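Local coordinates for protein kinase (Staphylococcus aureus subsp. aureus Mu50, PDB 3PY9), which is a membrane Ser/Thr kinase whose extracellular region, built of PASTA domains and a C-terminal PASTA-like domain, probably recognises muropeptides of the cell wall, at residues K231-I239 against E249-S257; T217-Y225 against Y275-A285. All blocks are in the same frame, centred on the assembly; numbering follows the deposited sequence.

Interaction 1: residues K231-I239 against E249-S257; sequences KSQKVKVYI and EKGSFDITS
Val237 O is gripped from segment 249-257 by two successive backbone amides, Gly251 N at 3.1 Å in the carbonyl plane and on a lone pair, and Lys250 N through a weak, bent bond. Two residues set against one is the signature of a classic beta bulge. Beyond it the pairing is regular and antiparallel: Val235 N meets Phe253 O at 2.8 Å almost straight (169°), and Gln233 and Ile255 exchange a pair of bonds. The strands 233-239 and 251-255 are thus neighbours in a sheet of the C-terminal PASTA-like domain, a member of the E-set clan. On the side of the sheet carrying Val235, Val237 and Phe253, a Phe253 chi1 of 55° brings the ring toward strand 233-239, so that Val235 CB lies over one ring face, 4.0 Å from the centroid, a CH-pi contact. Strand 259-265 packs on this side of the sheet, Ile261 touching Phe253 and Ile263 touching Val237. At the bulge, Glu249 CB covers one face of the Tyr238 ring at 4.1 Å from its centroid, and the carboxylate stands at 73° to that ring. At the other end a water 2.9 Å from Ser232 OG also reaches Asp254 OD1, weakly.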
loop_
_atom_site.group_PDB
_atom_site.type_symbol
_atom_site.label_atom_id
_atom_site.label_comp_id
_atom_site.label_asym_id
_atom_site.label_seq_id
_atom_site.Cartn_x
_atom_site.Cartn_y
_atom_site.Cartn_z
ATOM N N LYS A 231 9.724 43.252 20.457
ATOM C CA LYS A 231 9.386 42.606 19.212
ATOM C C LYS A 231 7.867 42.426 19.125
ATOM O O LYS A 231 7.195 42.208 20.129
ATOM C CB LYS A 231 10.135 41.273 19.055
ATOM C CG LYS A 231 11.665 41.401 18.921
ATOM C CD LYS A 231 12.121 42.434 17.869
ATOM C CE LYS A 231 13.651 42.609 17.846
ATOM N NZ LYS A 231 14.211 43.314 19.055
ATOM N N SER A 232 7.340 42.550 17.919
ATOM C CA SER A 232 5.919 42.386 17.678
ATOM C C SER A 232 5.478 40.952 17.925
ATOM O O SER A 232 6.284 40.010 17.906
ATOM C CB SER A 232 5.572 42.813 16.254
ATOM O OG SER A 232 6.234 42.019 15.287
ATOM N N GLN A 233 4.189 40.815 18.196
ATOM C CA GLN A 233 3.514 39.535 18.274
ATOM C C GLN A 233 2.480 39.509 17.174
ATOM O O GLN A 233 1.883 40.542 16.830
ATOM C CB GLN A 233 2.800 39.393 19.603
ATOM C CG GLN A 233 3.690 39.372 20.806
ATOM C CD GLN A 233 2.903 39.286 22.088
ATOM O OE1 GLN A 233 2.102 40.152 22.389
ATOM N NE2 GLN A 233 3.126 38.229 22.848
ATOM N N LYS A 234 2.242 38.323 16.648
ATOM C CA LYS A 234 1.279 38.151 15.589
ATOM C C LYS A 234 -0.093 37.756 16.138
ATOM O O LYS A 234 -0.229 36.821 16.927
ATOM C CB LYS A 234 1.768 37.087 14.619
ATOM C CG LYS A 234 1.156 37.200 13.221
ATOM C CD LYS A 234 1.417 35.934 12.373
ATOM C CE LYS A 234 2.634 35.134 12.849
ATOM N NZ LYS A 234 3.876 35.959 12.913
ATOM N N VAL A 235 -1.108 38.482 15.699
ATOM C CA VAL A 235 -2.466 38.212 16.120
ATOM C C VAL A 235 -3.179 37.539 14.962
ATOM O O VAL A 235 -3.038 37.957 13.816
ATOM C CB VAL A 235 -3.196 39.502 16.551
ATOM C CG1 VAL A 235 -4.596 39.203 17.059
ATOM C CG2 VAL A 235 -2.385 40.212 17.607
ATOM N N LYS A 236 -3.915 36.478 15.279
ATOM C CA LYS A 236 -4.761 35.807 14.308
ATOM C C LYS A 236 -6.151 35.664 14.900
ATOM O O LYS A 236 -6.328 35.123 16.006
ATOM C CB LYS A 236 -4.176 34.444 13.917
ATOM C CG LYS A 236 -2.931 34.538 13.050
ATOM C CD LYS A 236 -2.424 33.173 12.643
ATOM C CE LYS A 236 -0.943 33.242 12.281
ATOM N NZ LYS A 236 -0.093 33.266 13.521
ATOM N N VAL A 237 -7.124 36.178 14.156
ATOM C CA VAL A 237 -8.519 36.178 14.531
ATOM C C VAL A 237 -9.241 35.164 13.636
ATOM O O VAL A 237 -9.172 35.231 12.397
ATOM C CB VAL A 237 -9.135 37.585 14.367
ATOM C CG1 VAL A 237 -10.527 37.656 14.993
ATOM C CG2 VAL A 237 -8.220 38.656 14.981
ATOM N N TYR A 238 -9.906 34.207 14.272
ATOM C CA TYR A 238 -10.662 33.177 13.556
ATOM C C TYR A 238 -12.119 33.380 13.894
ATOM O O TYR A 238 -12.466 33.547 15.061
ATOM C CB TYR A 238 -10.222 31.761 13.952
ATOM C CG TYR A 238 -8.735 31.510 13.857
ATOM C CD1 TYR A 238 -8.183 30.841 12.764
ATOM C CD2 TYR A 238 -7.870 31.945 14.869
ATOM C CE1 TYR A 238 -6.796 30.608 12.686
ATOM C CE2 TYR A 238 -6.498 31.726 14.800
ATOM C CZ TYR A 238 -5.962 31.056 13.711
ATOM O OH TYR A 238 -4.592 30.838 13.667
ATOM N N ILE A 239 -12.958 33.385 12.864
ATOM C CA ILE A 239 -14.391 33.659 13.008
ATOM C C ILE A 239 -15.211 32.466 12.525
ATOM O O ILE A 239 -14.877 31.859 11.512
ATOM C CB ILE A 239 -14.792 34.973 12.246
ATOM C CG1 ILE A 239 -14.556 36.192 13.121
ATOM C CG2 ILE A 239 -16.243 34.998 11.854
ATOM C CD1 ILE A 239 -13.158 36.733 13.041
ATOM N N GLU A 249 -7.723 31.998 9.378
ATOM C CA GLU A 249 -7.922 33.285 10.044
ATOM C C GLU A 249 -8.651 34.320 9.192
ATOM O O GLU A 249 -8.365 34.477 8.006
ATOM C CB GLU A 249 -6.618 33.846 10.653
ATOM C CG GLU A 249 -5.457 34.083 9.690
ATOM C CD GLU A 249 -4.517 32.900 9.605
ATOM O OE1 GLU A 249 -4.957 31.768 9.915
ATOM O OE2 GLU A 249 -3.339 33.100 9.231
ATOM N N LYS A 250 -9.612 34.999 9.812
ATOM C CA LYS A 250 -10.287 36.133 9.208
ATOM C C LYS A 250 -9.465 37.419 9.377
ATOM O O LYS A 250 -9.722 38.423 8.702
ATOM C CB LYS A 250 -11.659 36.307 9.851
ATOM C CG LYS A 250 -12.589 37.273 9.137
ATOM C CD LYS A 250 -13.386 36.571 8.045
ATOM C CE LYS A 250 -14.470 37.483 7.436
ATOM N NZ LYS A 250 -15.680 37.612 8.300
ATOM N N GLY A 251 -8.474 37.379 10.269
ATOM C CA GLY A 251 -7.627 38.542 10.591
ATOM C C GLY A 251 -6.204 38.120 10.894
ATOM O O GLY A 251 -5.983 37.079 11.510
ATOM N N SER A 252 -5.237 38.926 10.448
ATOM C CA SER A 252 -3.803 38.635 10.605
ATOM C C SER A 252 -2.996 39.933 10.605
ATOM O O SER A 252 -2.923 40.628 9.587
ATOM C CB SER A 252 -3.312 37.708 9.489
ATOM O OG SER A 252 -1.967 37.279 9.704
ATOM N N PHE A 253 -2.393 40.260 11.747
ATOM C CA PHE A 253 -1.674 41.520 11.913
ATOM C C PHE A 253 -0.725 41.463 13.097
ATOM O O PHE A 253 -0.931 40.689 14.035
ATOM C CB PHE A 253 -2.650 42.693 12.063
ATOM C CG PHE A 253 -3.649 42.532 13.176
ATOM C CD1 PHE A 253 -4.818 41.786 12.986
ATOM C CD2 PHE A 253 -3.439 43.142 14.406
ATOM C CE1 PHE A 253 -5.753 41.634 14.008
ATOM C CE2 PHE A 253 -4.371 42.991 15.437
ATOM C CZ PHE A 253 -5.528 42.229 15.227
ATOM N N ASP A 254 0.313 42.294 13.051
ATOM C CA ASP A 254 1.271 42.408 14.143
ATOM C C ASP A 254 0.847 43.466 15.144
ATOM O O ASP A 254 0.200 44.470 14.801
ATOM C CB ASP A 254 2.657 42.761 13.610
ATOM C CG ASP A 254 3.283 41.631 12.824
ATOM O OD1 ASP A 254 2.926 40.480 13.097
ATOM O OD2 ASP A 254 4.153 41.898 11.967
ATOM N N ILE A 255 1.266 43.238 16.380
ATOM C CA ILE A 255 0.918 44.047 17.529
ATOM C C ILE A 255 2.248 44.362 18.219
ATOM O O ILE A 255 3.144 43.513 18.243
ATOM C CB ILE A 255 -0.062 43.209 18.409
ATOM C CG1 ILE A 255 -1.477 43.271 17.829
ATOM C CG2 ILE A 255 -0.067 43.592 19.855
ATOM C CD1 ILE A 255 -1.929 44.614 17.439
ATOM N N THR A 256 2.407 45.596 18.691
ATOM C CA THR A 256 3.573 45.980 19.472
ATOM C C THR A 256 3.134 46.672 20.755
ATOM O O THR A 256 3.957 47.073 21.560
ATOM C CB THR A 256 4.575 46.886 18.674
ATOM O OG1 THR A 256 3.870 47.989 18.083
ATOM C CG2 THR A 256 5.281 46.091 17.565
ATOM N N SER A 257 1.831 46.804 20.935
ATOM C CA SER A 257 1.242 47.404 22.145
ATOM C C SER A 257 -0.216 46.947 22.255
ATOM O O SER A 257 -0.749 46.321 21.342
ATOM C CB SER A 257 1.341 48.947 22.126
ATOM O OG SER A 257 0.594 49.460 21.040
HETATM O O HOH W 1 4.715 39.626 14.622
#

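Interaction 2: residues T217-Y225 against Y275-A285; sequences TTESVDVPY and YIVKVDGKTVA
The Tyr275 ring meets the strand 217-223 obliquely: Glu219 CB comes to 3.9 Å from Tyr275 CE1, and Val221 CB lies equally close to Tyr275 OH. A chi1 of 68° turns the Tyr275 ring toward residues 219-221, and its hydroxyl probably donates to a water, modelled implausibly close. That water in turn donates to Ser220 O at 2.7 Å and to Glu219 OE1, whose carboxylate also forms a salt bridge with Lys287. Further along the contact is apolar. Val221 divides its methyls, CG1 meeting Val277 CG2 tip to tip and CG2 resting 3.8 Å from Ala285 CB. Val223 CG1 meets Val279 CG2 at 3.6 Å in the same end-on manner, while Val223 CG2 approaches Val277 CG1 at 4.0 Å. The hairpin supplying these groups closes through a type I' turn from Val279 to Lys282, and a classic beta bulge sets Val284 and Ala285 against Val277. The axes of strands 217-223 and 275-279, 9.7 Å apart at closest and 15° from parallel, show two sheets packed face to face as in a beta sandwich: strand 217-223 pairs with strand 259-265 in one layer, while strands 272-279 and 282-290 belong to the other, beside strand 233-241.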
loop_
_atom_site.group_PDB
_atom_site.type_symbol
_atom_site.label_atom_id
_atom_site.label_comp_id
_atom_site.label_asym_id
_atom_site.label_seq_id
_atom_site.Cartn_x
_atom_site.Cartn_y
_atom_site.Cartn_z
ATOM N N THR A 217 -23.111 42.426 13.890
ATOM C CA THR A 217 -22.489 42.950 15.095
ATOM C C THR A 217 -21.020 43.242 14.833
ATOM O O THR A 217 -20.339 42.489 14.126
ATOM C CB THR A 217 -22.568 41.962 16.284
ATOM O OG1 THR A 217 -22.930 40.661 15.808
ATOM C CG2 THR A 217 -23.588 42.422 17.308
ATOM N N THR A 218 -20.545 44.354 15.387
ATOM C CA THR A 218 -19.118 44.565 15.543
ATOM C C THR A 218 -18.823 44.339 17.018
ATOM O O THR A 218 -19.275 45.094 17.885
ATOM C CB THR A 218 -18.669 45.962 15.099
ATOM O OG1 THR A 218 -19.279 46.283 13.845
ATOM C CG2 THR A 218 -17.167 45.994 14.916
ATOM N N GLU A 219 -18.108 43.252 17.291
ATOM C CA GLU A 219 -17.645 42.959 18.631
ATOM C C GLU A 219 -16.274 43.592 18.802
ATOM O O GLU A 219 -15.445 43.546 17.895
ATOM C CB GLU A 219 -17.578 41.448 18.851
ATOM C CG GLU A 219 -18.946 40.776 18.930
ATOM C CD GLU A 219 -19.663 40.981 20.268
ATOM O OE1 GLU A 219 -19.009 41.290 21.291
ATOM O OE2 GLU A 219 -20.897 40.811 20.300
ATOM N N SER A 220 -16.054 44.211 19.953
ATOM C CA SER A 220 -14.749 44.760 20.287
ATOM C C SER A 220 -14.049 43.913 21.339
ATOM O O SER A 220 -14.668 43.494 22.323
ATOM C CB SER A 220 -14.882 46.196 20.782
ATOM O OG SER A 220 -14.964 47.079 19.688
ATOM N N VAL A 221 -12.760 43.667 21.118
ATOM C CA VAL A 221 -11.907 42.999 22.109
ATOM C C VAL A 221 -10.582 43.760 22.265
ATOM O O VAL A 221 -9.960 44.142 21.266
ATOM C CB VAL A 221 -11.670 41.470 21.764
ATOM C CG1 VAL A 221 -11.040 41.298 20.395
ATOM C CG2 VAL A 221 -10.828 40.793 22.820
ATOM N N ASP A 222 -10.182 44.001 23.512
ATOM C CA ASP A 222 -8.872 44.559 23.813
ATOM C C ASP A 222 -7.838 43.431 23.858
ATOM O O ASP A 222 -7.886 42.568 24.747
ATOM C CB ASP A 222 -8.873 45.255 25.176
ATOM C CG ASP A 222 -9.594 46.576 25.173
ATOM O OD1 ASP A 222 -9.475 47.340 24.189
ATOM O OD2 ASP A 222 -10.274 46.852 26.187
ATOM N N VAL A 223 -6.896 43.453 22.923
ATOM C CA VAL A 223 -5.813 42.455 22.890
ATOM C C VAL A 223 -4.586 43.053 23.552
ATOM O O VAL A 223 -4.091 44.055 23.079
ATOM C CB VAL A 223 -5.442 42.080 21.440
ATOM C CG1 VAL A 223 -4.282 41.066 21.412
ATOM C CG2 VAL A 223 -6.665 41.566 20.695
ATOM N N PRO A 224 -4.090 42.441 24.648
ATOM C CA PRO A 224 -2.863 42.890 25.291
ATOM C C PRO A 224 -1.602 42.394 24.562
ATOM O O PRO A 224 -1.580 41.289 23.990
ATOM C CB PRO A 224 -2.959 42.243 26.667
ATOM C CG PRO A 224 -3.651 40.974 26.412
ATOM C CD PRO A 224 -4.677 41.292 25.365
ATOM N N TYR A 225 -0.562 43.222 24.585
ATOM C CA TYR A 225 0.717 42.849 24.027
ATOM C C TYR A 225 1.548 42.240 25.142
ATOM O O TYR A 225 1.654 42.812 26.222
ATOM C CB TYR A 225 1.392 44.083 23.441
ATOM C CG TYR A 225 2.857 43.905 23.168
ATOM C CD1 TYR A 225 3.280 43.283 22.010
ATOM C CD2 TYR A 225 3.824 44.340 24.086
ATOM C CE1 TYR A 225 4.606 43.110 21.746
ATOM C CE2 TYR A 225 5.175 44.147 23.832
ATOM C CZ TYR A 225 5.547 43.540 22.643
ATOM O OH TYR A 225 6.855 43.310 22.339
ATOM N N TYR A 275 -15.872 34.119 17.802
ATOM C CA TYR A 275 -14.502 34.458 17.428
ATOM C C TYR A 275 -13.480 33.900 18.402
ATOM O O TYR A 275 -13.750 33.787 19.610
ATOM C CB TYR A 275 -14.315 35.963 17.278
ATOM C CG TYR A 275 -14.421 36.764 18.556
ATOM C CD1 TYR A 275 -15.571 37.492 18.834
ATOM C CD2 TYR A 275 -13.359 36.818 19.479
ATOM C CE1 TYR A 275 -15.680 38.247 19.997
ATOM C CE2 TYR A 275 -13.459 37.552 20.645
ATOM C CZ TYR A 275 -14.626 38.275 20.895
ATOM O OH TYR A 275 -14.756 39.026 22.043
ATOM N N ILE A 276 -12.328 33.526 17.864
ATOM C CA ILE A 276 -11.149 33.244 18.663
ATOM C C ILE A 276 -10.081 34.218 18.228
ATOM O O ILE A 276 -9.895 34.435 17.037
ATOM C CB ILE A 276 -10.559 31.837 18.405
ATOM C CG1 ILE A 276 -11.650 30.759 18.333
ATOM C CG2 ILE A 276 -9.474 31.526 19.413
ATOM C CD1 ILE A 276 -12.053 30.199 19.648
ATOM N N VAL A 277 -9.369 34.779 19.201
ATOM C CA VAL A 277 -8.210 35.624 18.952
ATOM C C VAL A 277 -7.002 34.961 19.603
ATOM O O VAL A 277 -6.951 34.839 20.829
ATOM C CB VAL A 277 -8.365 37.020 19.588
ATOM C CG1 VAL A 277 -7.115 37.848 19.347
ATOM C CG2 VAL A 277 -9.611 37.754 19.070
ATOM N N LYS A 278 -6.033 34.576 18.781
ATOM C CA LYS A 278 -4.743 34.046 19.234
ATOM C C LYS A 278 -3.606 35.050 19.041
ATOM O O LYS A 278 -3.655 35.879 18.123
ATOM C CB LYS A 278 -4.404 32.767 18.476
ATOM C CG LYS A 278 -5.463 31.687 18.595
ATOM C CD LYS A 278 -4.961 30.401 17.983
ATOM C CE LYS A 278 -6.013 29.326 18.000
ATOM N NZ LYS A 278 -5.501 28.169 17.228
ATOM N N VAL A 279 -2.595 34.973 19.916
ATOM C CA VAL A 279 -1.430 35.859 19.888
ATOM C C VAL A 279 -0.194 34.975 19.965
ATOM O O VAL A 279 0.011 34.261 20.958
ATOM C CB VAL A 279 -1.445 36.924 21.045
ATOM C CG1 VAL A 279 -0.145 37.688 21.085
ATOM C CG2 VAL A 279 -2.641 37.909 20.900
ATOM N N ASP A 280 0.619 35.003 18.913
ATOM C CA ASP A 280 1.714 34.024 18.779
ATOM C C ASP A 280 1.285 32.569 19.076
ATOM O O ASP A 280 1.970 31.847 19.807
ATOM C CB ASP A 280 2.882 34.415 19.686
ATOM C CG ASP A 280 3.669 35.585 19.149
ATOM O OD1 ASP A 280 3.572 35.913 17.954
ATOM O OD2 ASP A 280 4.408 36.179 19.931
ATOM N N GLY A 281 0.157 32.146 18.509
ATOM C CA GLY A 281 -0.286 30.754 18.604
ATOM C C GLY A 281 -1.154 30.397 19.796
ATOM O O GLY A 281 -1.804 29.349 19.797
ATOM N N LYS A 282 -1.167 31.246 20.814
ATOM C CA LYS A 282 -1.905 30.983 22.040
ATOM C C LYS A 282 -3.210 31.743 22.076
ATOM O O LYS A 282 -3.228 32.945 21.820
ATOM C CB LYS A 282 -1.074 31.390 23.254
ATOM C CG LYS A 282 0.111 30.474 23.555
ATOM C CD LYS A 282 -0.326 29.303 24.437
ATOM C CE LYS A 282 0.797 28.294 24.630
ATOM N NZ LYS A 282 1.211 27.731 23.297
ATOM N N THR A 283 -4.291 31.050 22.423
ATOM C CA THR A 283 -5.605 31.673 22.607
ATOM C C THR A 283 -5.548 32.702 23.711
ATOM O O THR A 283 -5.129 32.406 24.827
ATOM C CB THR A 283 -6.677 30.621 22.949
ATOM O OG1 THR A 283 -6.728 29.653 21.903
ATOM C CG2 THR A 283 -8.071 31.248 23.105
ATOM N N VAL A 284 -5.985 33.914 23.400
ATOM C CA VAL A 284 -5.983 35.000 24.368
ATOM C C VAL A 284 -7.426 35.367 24.754
ATOM O O VAL A 284 -7.725 35.610 25.932
ATOM C CB VAL A 284 -5.178 36.217 23.822
ATOM C CG1 VAL A 284 -5.351 37.440 24.705
ATOM C CG2 VAL A 284 -3.700 35.861 23.718
ATOM N N ALA A 285 -8.309 35.401 23.749
ATOM C CA ALA A 285 -9.708 35.739 23.937
ATOM C C ALA A 285 -10.605 34.929 23.001
ATOM O O ALA A 285 -10.203 34.555 21.905
ATOM C CB ALA A 285 -9.925 37.231 23.724
HETATM O O HOH W 2 -15.963 41.135 22.184
#

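Interaction 1 is pairing within a sheet and interaction 2 is packing between sheets, and their centres lie 8 Å apart in the same C-terminal domain. Along the chain, residues 231-257 are nested inside the loop that 217-225 and 275-285 close. Strand 233-241 joins the two contacts: Tyr238 N is 2.8 Å from Ile276 O, a probable hydrogen bond, and Val235 packs on Val277 and Val279. A second tie lies at the far end, where Tyr225 OH and Lys231 O are 2.5 Å apart, also a probable hydrogen bond. A bound europium ion lies about 10 Å from the side chain of Thr256, near interaction 1.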